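Local coordinates for SPT6 (Antonospora locustae, PDB 2XP1), which is a transcription elongation factor whose noncanonical tandem SH2 domains enable its interaction with RNA polymerase II, at residues S25-R39 / L49-I63. Sequence-based numbering, arbitrary orientation.
Sequences SENYLRSSTDDFLIR and LVIKFASDVFVHMKI. With SO4 (sulfate ion), chain B.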
loop_
_atom_site.group_PDB
_atom_site.type_symbol
_atom_site.label_atom_id
_atom_site.label_comp_id
_atom_site.label_asym_id
_atom_site.label_seq_id
_atom_site.Cartn_x
_atom_site.Cartn_y
_atom_site.Cartn_z
ATOM N N SER A 25 -2.721 -13.262 25.912
ATOM C CA SER A 25 -3.447 -12.441 24.916
ATOM C C SER A 25 -4.428 -13.266 24.128
ATOM O O SER A 25 -5.582 -12.894 23.971
ATOM C CB SER A 25 -2.473 -11.842 23.929
ATOM O OG SER A 25 -1.589 -11.033 24.660
ATOM N N GLU A 26 -3.939 -14.394 23.629
ATOM C CA GLU A 26 -4.729 -15.260 22.806
ATOM C C GLU A 26 -5.792 -15.881 23.689
ATOM O O GLU A 26 -6.957 -15.889 23.329
ATOM C CB GLU A 26 -3.847 -16.301 22.144
ATOM C CG GLU A 26 -2.780 -15.671 21.262
ATOM C CD GLU A 26 -2.125 -16.662 20.321
ATOM O OE1 GLU A 26 -2.286 -17.885 20.557
ATOM O OE2 GLU A 26 -1.439 -16.219 19.351
ATOM N N ASN A 27 -5.405 -16.336 24.870
ATOM C CA ASN A 27 -6.396 -16.806 25.858
ATOM C C ASN A 27 -7.501 -15.811 26.090
ATOM O O ASN A 27 -8.687 -16.147 25.975
ATOM C CB ASN A 27 -5.760 -17.135 27.195
ATOM C CG ASN A 27 -5.752 -18.595 27.455
ATOM O OD1 ASN A 27 -6.086 -19.382 26.572
ATOM N ND2 ASN A 27 -5.395 -18.986 28.668
ATOM N N TYR A 28 -7.099 -14.587 26.427
ATOM C CA TYR A 28 -8.041 -13.554 26.736
ATOM C C TYR A 28 -8.918 -13.292 25.532
ATOM O O TYR A 28 -10.125 -13.123 25.680
ATOM C CB TYR A 28 -7.318 -12.291 27.145
ATOM C CG TYR A 28 -8.230 -11.100 27.272
ATOM C CD1 TYR A 28 -8.956 -10.856 28.460
ATOM C CD2 TYR A 28 -8.374 -10.213 26.214
ATOM C CE1 TYR A 28 -9.797 -9.742 28.570
ATOM C CE2 TYR A 28 -9.204 -9.105 26.306
ATOM C CZ TYR A 28 -9.906 -8.868 27.489
ATOM O OH TYR A 28 -10.715 -7.767 27.542
ATOM N N LEU A 29 -8.321 -13.261 24.346
ATOM C CA LEU A 29 -9.096 -13.041 23.145
ATOM C C LEU A 29 -9.990 -14.245 22.807
ATOM O O LEU A 29 -11.060 -14.068 22.224
ATOM C CB LEU A 29 -8.197 -12.660 21.953
ATOM C CG LEU A 29 -7.411 -11.330 21.991
ATOM C CD1 LEU A 29 -6.513 -11.121 20.780
ATOM C CD2 LEU A 29 -8.324 -10.117 22.123
ATOM N N ARG A 30 -9.546 -15.464 23.121
ATOM C CA ARG A 30 -10.342 -16.667 22.803
ATOM C C ARG A 30 -11.728 -16.529 23.430
ATOM O O ARG A 30 -12.737 -16.808 22.776
ATOM C CB ARG A 30 -9.696 -17.978 23.309
ATOM C CG ARG A 30 -8.790 -18.720 22.311
ATOM C CD ARG A 30 -7.994 -19.869 22.982
ATOM N NE ARG A 30 -6.718 -20.132 22.293
ATOM C CZ ARG A 30 -5.500 -19.998 22.833
ATOM N NH1 ARG A 30 -5.357 -19.618 24.099
ATOM N NH2 ARG A 30 -4.409 -20.242 22.108
ATOM N N SER A 31 -11.763 -16.060 24.677
ATOM C CA SER A 31 -12.990 -16.033 25.466
ATOM C C SER A 31 -13.579 -14.628 25.709
ATOM O O SER A 31 -14.529 -14.471 26.478
ATOM C CB SER A 31 -12.766 -16.795 26.782
ATOM O OG SER A 31 -11.569 -16.344 27.404
ATOM N N SER A 32 -13.035 -13.618 25.027
ATOM C CA SER A 32 -13.586 -12.245 25.064
ATOM C C SER A 32 -14.436 -12.015 23.799
ATOM O O SER A 32 -14.297 -12.742 22.816
ATOM C CB SER A 32 -12.434 -11.218 25.154
ATOM O OG SER A 32 -12.863 -9.864 25.195
ATOM N N THR A 33 -15.336 -11.033 23.834
ATOM C CA THR A 33 -15.959 -10.537 22.590
ATOM C C THR A 33 -14.968 -9.647 21.810
ATOM O O THR A 33 -15.134 -9.451 20.602
ATOM C CB THR A 33 -17.305 -9.741 22.835
ATOM O OG1 THR A 33 -17.134 -8.761 23.875
ATOM C CG2 THR A 33 -18.448 -10.671 23.189
ATOM N N ASP A 34 -13.963 -9.110 22.520
ATOM C CA ASP A 34 -12.916 -8.244 21.940
ATOM C C ASP A 34 -12.238 -8.888 20.734
ATOM O O ASP A 34 -11.971 -10.099 20.730
ATOM C CB ASP A 34 -11.803 -7.934 22.961
ATOM C CG ASP A 34 -12.278 -7.109 24.150
ATOM O OD1 ASP A 34 -13.491 -6.823 24.229
ATOM O OD2 ASP A 34 -11.430 -6.783 25.025
ATOM N N ASP A 35 -11.941 -8.062 19.729
ATOM C CA ASP A 35 -11.352 -8.521 18.483
ATOM C C ASP A 35 -9.848 -8.335 18.443
ATOM O O ASP A 35 -9.193 -8.977 17.612
ATOM C CB ASP A 35 -11.932 -7.726 17.327
ATOM C CG ASP A 35 -13.327 -8.169 16.960
ATOM O OD1 ASP A 35 -13.764 -9.261 17.418
ATOM O OD2 ASP A 35 -13.973 -7.405 16.206
ATOM N N PHE A 36 -9.312 -7.439 19.297
ATOM C CA PHE A 36 -7.874 -7.113 19.332
ATOM C C PHE A 36 -7.478 -6.464 20.655
ATOM O O PHE A 36 -8.313 -6.015 21.420
ATOM C CB PHE A 36 -7.525 -6.146 18.200
ATOM C CG PHE A 36 -8.072 -4.780 18.415
ATOM C CD1 PHE A 36 -7.310 -3.818 19.050
ATOM C CD2 PHE A 36 -9.356 -4.464 17.994
ATOM C CE1 PHE A 36 -7.808 -2.536 19.270
ATOM C CE2 PHE A 36 -9.876 -3.197 18.207
ATOM C CZ PHE A 36 -9.098 -2.223 18.854
ATOM N N LEU A 37 -6.192 -6.414 20.928
ATOM C CA LEU A 37 -5.714 -5.689 22.115
ATOM C C LEU A 37 -4.310 -5.386 21.744
ATOM O O LEU A 37 -3.866 -5.806 20.686
ATOM C CB LEU A 37 -5.752 -6.570 23.380
ATOM C CG LEU A 37 -5.129 -7.972 23.301
ATOM C CD1 LEU A 37 -3.650 -7.888 23.409
ATOM C CD2 LEU A 37 -5.712 -8.935 24.409
ATOM N N ILE A 38 -3.620 -4.653 22.590
ATOM C CA ILE A 38 -2.209 -4.399 22.411
ATOM C C ILE A 38 -1.567 -4.985 23.633
ATOM O O ILE A 38 -2.047 -4.760 24.744
ATOM C CB ILE A 38 -2.000 -2.908 22.371
ATOM C CG1 ILE A 38 -2.605 -2.369 21.076
ATOM C CG2 ILE A 38 -0.558 -2.506 22.608
ATOM C CD1 ILE A 38 -2.737 -0.920 21.113
ATOM N N ARG A 39 -0.524 -5.776 23.440
ATOM C CA ARG A 39 0.123 -6.438 24.559
ATOM C C ARG A 39 1.536 -5.915 24.711
ATOM O O ARG A 39 1.983 -5.141 23.867
ATOM C CB ARG A 39 0.151 -7.941 24.350
ATOM C CG ARG A 39 0.954 -8.427 23.134
ATOM C CD ARG A 39 1.141 -9.954 23.191
ATOM N NE ARG A 39 1.772 -10.452 21.968
ATOM C CZ ARG A 39 3.089 -10.474 21.751
ATOM N NH1 ARG A 39 3.961 -10.050 22.706
ATOM N NH2 ARG A 39 3.541 -10.939 20.588
ATOM N N LEU A 49 0.335 -5.385 18.661
ATOM C CA LEU A 49 -1.072 -5.422 18.351
ATOM C C LEU A 49 -1.376 -6.884 18.093
ATOM O O LEU A 49 -0.655 -7.534 17.343
ATOM C CB LEU A 49 -1.302 -4.613 17.066
ATOM C CG LEU A 49 -2.635 -4.721 16.346
ATOM C CD1 LEU A 49 -3.687 -4.091 17.222
ATOM C CD2 LEU A 49 -2.566 -3.981 14.987
ATOM N N VAL A 50 -2.423 -7.394 18.738
ATOM C CA VAL A 50 -2.866 -8.760 18.538
ATOM C C VAL A 50 -4.307 -8.608 18.049
ATOM O O VAL A 50 -5.137 -8.006 18.727
ATOM C CB VAL A 50 -2.809 -9.603 19.852
ATOM C CG1 VAL A 50 -3.094 -11.109 19.584
ATOM C CG2 VAL A 50 -1.445 -9.454 20.571
ATOM N N ILE A 51 -4.561 -9.124 16.841
ATOM C CA ILE A 51 -5.889 -9.201 16.235
ATOM C C ILE A 51 -6.318 -10.674 16.119
ATOM O O ILE A 51 -5.580 -11.498 15.564
ATOM C CB ILE A 51 -5.894 -8.594 14.831
ATOM C CG1 ILE A 51 -5.295 -7.164 14.833
ATOM C CG2 ILE A 51 -7.276 -8.539 14.300
ATOM C CD1 ILE A 51 -5.092 -6.564 13.423
ATOM N N LYS A 52 -7.487 -11.009 16.651
ATOM C CA LYS A 52 -8.044 -12.356 16.557
ATOM C C LYS A 52 -8.698 -12.513 15.178
ATOM O O LYS A 52 -9.681 -11.842 14.872
ATOM C CB LYS A 52 -9.089 -12.544 17.673
ATOM C CG LYS A 52 -10.106 -13.656 17.449
ATOM C CD LYS A 52 -10.997 -13.924 18.686
ATOM C CE LYS A 52 -12.073 -12.848 18.891
ATOM N NZ LYS A 52 -12.727 -12.960 20.271
ATOM N N PHE A 53 -8.140 -13.356 14.322
ATOM C CA PHE A 53 -8.748 -13.562 12.992
ATOM C C PHE A 53 -9.875 -14.566 13.092
ATOM O O PHE A 53 -10.904 -14.401 12.430
ATOM C CB PHE A 53 -7.705 -13.981 11.963
ATOM C CG PHE A 53 -7.083 -12.819 11.249
ATOM C CD1 PHE A 53 -6.774 -11.650 11.938
ATOM C CD2 PHE A 53 -6.757 -12.901 9.917
ATOM C CE1 PHE A 53 -6.191 -10.576 11.289
ATOM C CE2 PHE A 53 -6.195 -11.811 9.253
ATOM C CZ PHE A 53 -5.911 -10.671 9.936
ATOM N N ALA A 54 -9.679 -15.561 13.959
ATOM C CA ALA A 54 -10.604 -16.643 14.222
ATOM C C ALA A 54 -10.120 -17.256 15.527
ATOM O O ALA A 54 -8.990 -16.988 15.962
ATOM C CB ALA A 54 -10.557 -17.690 13.108
ATOM N N SER A 55 -10.988 -18.058 16.132
ATOM C CA SER A 55 -10.748 -18.795 17.383
ATOM C C SER A 55 -9.315 -19.266 17.673
ATOM O O SER A 55 -8.881 -19.281 18.830
ATOM C CB SER A 55 -11.645 -20.027 17.402
ATOM O OG SER A 55 -13.013 -19.675 17.470
ATOM N N ASP A 56 -8.615 -19.711 16.633
ATOM C CA ASP A 56 -7.252 -20.177 16.793
ATOM C C ASP A 56 -6.326 -19.481 15.827
ATOM O O ASP A 56 -5.233 -19.969 15.588
ATOM C CB ASP A 56 -7.157 -21.694 16.605
ATOM C CG ASP A 56 -7.463 -22.124 15.194
ATOM O OD1 ASP A 56 -8.178 -21.381 14.478
ATOM O OD2 ASP A 56 -7.003 -23.217 14.806
ATOM N N VAL A 57 -6.741 -18.341 15.276
ATOM C CA VAL A 57 -5.841 -17.550 14.418
ATOM C C VAL A 57 -5.608 -16.175 14.980
ATOM O O VAL A 57 -6.528 -15.358 15.059
ATOM C CB VAL A 57 -6.339 -17.456 12.982
ATOM C CG1 VAL A 57 -5.306 -16.713 12.115
ATOM C CG2 VAL A 57 -6.618 -18.873 12.421
ATOM N N PHE A 58 -4.374 -15.904 15.368
ATOM C CA PHE A 58 -4.053 -14.592 15.911
ATOM C C PHE A 58 -2.924 -13.903 15.142
ATOM O O PHE A 58 -1.931 -14.536 14.794
ATOM C CB PHE A 58 -3.752 -14.705 17.409
ATOM C CG PHE A 58 -4.898 -15.264 18.190
ATOM C CD1 PHE A 58 -5.020 -16.630 18.372
ATOM C CD2 PHE A 58 -5.879 -14.429 18.719
ATOM C CE1 PHE A 58 -6.099 -17.166 19.064
ATOM C CE2 PHE A 58 -6.970 -14.961 19.403
ATOM C CZ PHE A 58 -7.073 -16.325 19.585
ATOM N N VAL A 59 -3.081 -12.615 14.858
ATOM C CA VAL A 59 -2.024 -11.901 14.196
ATOM C C VAL A 59 -1.412 -10.937 15.205
ATOM O O VAL A 59 -2.139 -10.156 15.851
ATOM C CB VAL A 59 -2.580 -11.135 13.000
ATOM C CG1 VAL A 59 -1.592 -10.143 12.509
ATOM C CG2 VAL A 59 -2.904 -12.118 11.877
ATOM N N HIS A 60 -0.089 -11.022 15.351
ATOM C CA HIS A 60 0.703 -10.178 16.235
ATOM C C HIS A 60 1.543 -9.211 15.409
ATOM O O HIS A 60 2.447 -9.664 14.691
ATOM C CB HIS A 60 1.629 -11.098 17.022
ATOM C CG HIS A 60 0.893 -11.994 17.965
ATOM N ND1 HIS A 60 0.910 -11.811 19.326
ATOM C CD2 HIS A 60 0.048 -13.025 17.736
ATOM C CE1 HIS A 60 0.150 -12.726 19.904
ATOM N NE2 HIS A 60 -0.384 -13.479 18.959
ATOM N N MET A 61 1.280 -7.903 15.507
ATOM C CA MET A 61 2.073 -6.916 14.780
ATOM C C MET A 61 2.854 -5.970 15.676
ATOM O O MET A 61 2.259 -5.232 16.423
ATOM C CB MET A 61 1.165 -6.070 13.903
ATOM C CG MET A 61 0.559 -6.855 12.796
ATOM S SD MET A 61 -0.542 -5.776 11.915
ATOM C CE MET A 61 -1.915 -6.876 11.793
ATOM N N LYS A 62 4.172 -5.941 15.542
ATOM C CA LYS A 62 5.018 -5.026 16.302
ATOM C C LYS A 62 4.616 -3.521 16.088
ATOM O O LYS A 62 4.477 -3.066 14.959
ATOM C CB LYS A 62 6.486 -5.317 15.938
ATOM C CG LYS A 62 7.548 -4.570 16.745
ATOM C CD LYS A 62 8.950 -5.287 16.845
ATOM C CE LYS A 62 9.687 -5.407 15.480
ATOM N NZ LYS A 62 11.061 -6.062 15.581
ATOM N N ILE A 63 4.372 -2.787 17.181
ATOM C CA ILE A 63 4.142 -1.360 17.106
ATOM C C ILE A 63 5.263 -0.747 17.846
ATOM O O ILE A 63 5.364 -0.914 19.070
ATOM C CB ILE A 63 2.838 -0.893 17.793
ATOM C CG1 ILE A 63 1.588 -1.441 17.078
ATOM C CG2 ILE A 63 2.778 0.666 17.893
ATOM C CD1 ILE A 63 0.267 -1.250 17.914
HETATM S S SO4 B . 7.420 -10.508 21.102
HETATM O O1 SO4 B . 6.210 -10.709 20.314
HETATM O O2 SO4 B . 7.148 -9.949 22.408
HETATM O O3 SO4 B . 8.255 -9.583 20.344
HETATM O O4 SO4 B . 8.139 -11.757 21.308
#
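L29 of helix 25-31 packs against strands 49-52 and 57-63, its CD1 3.6 Å from CG1 of V50 and its CB equally near CE2 of F58. In this tight part apolar atoms join helix to strands, and the flat F58 ring takes CB of E26 over the centre of one face. K52, with CG anti to its backbone N (chi1 159°), bends at chi3 so that NZ bonds O of L29 at 2.8 Å and O of D34; a long, charged donor suits carbonyls on both the helix and the following loop. K52 N also bonds O of D35, and L37 with V50 is the next hydrogen-bonded pair. This is one side of the SH2 fold, a central antiparallel sheet flanked by helices; helix 80-100 meets I38 and L49 on the other face. R39 sits where SH2 domains keep their phosphate-binding arginine, a role inferred from the family. Its NH2 gives a nearly straight 2.7 Å bond to O1 of a sulfate, probably from the crystallisation liquor, which also bonds Y46 and S42. H60 probably helps to fix this guanidinium: as histidine can, it accepts at ND1, from NH2 and in-plane NE, and donates from NE2 to the anti lone pair of E26 OE2 at 3.0 Å. A leucine in place of H60 would probably leave E26 without this donor and R39 freer to turn. Toward solvent the contact thins to exposed R30, whose CG lies 3.5 Å from O of S55.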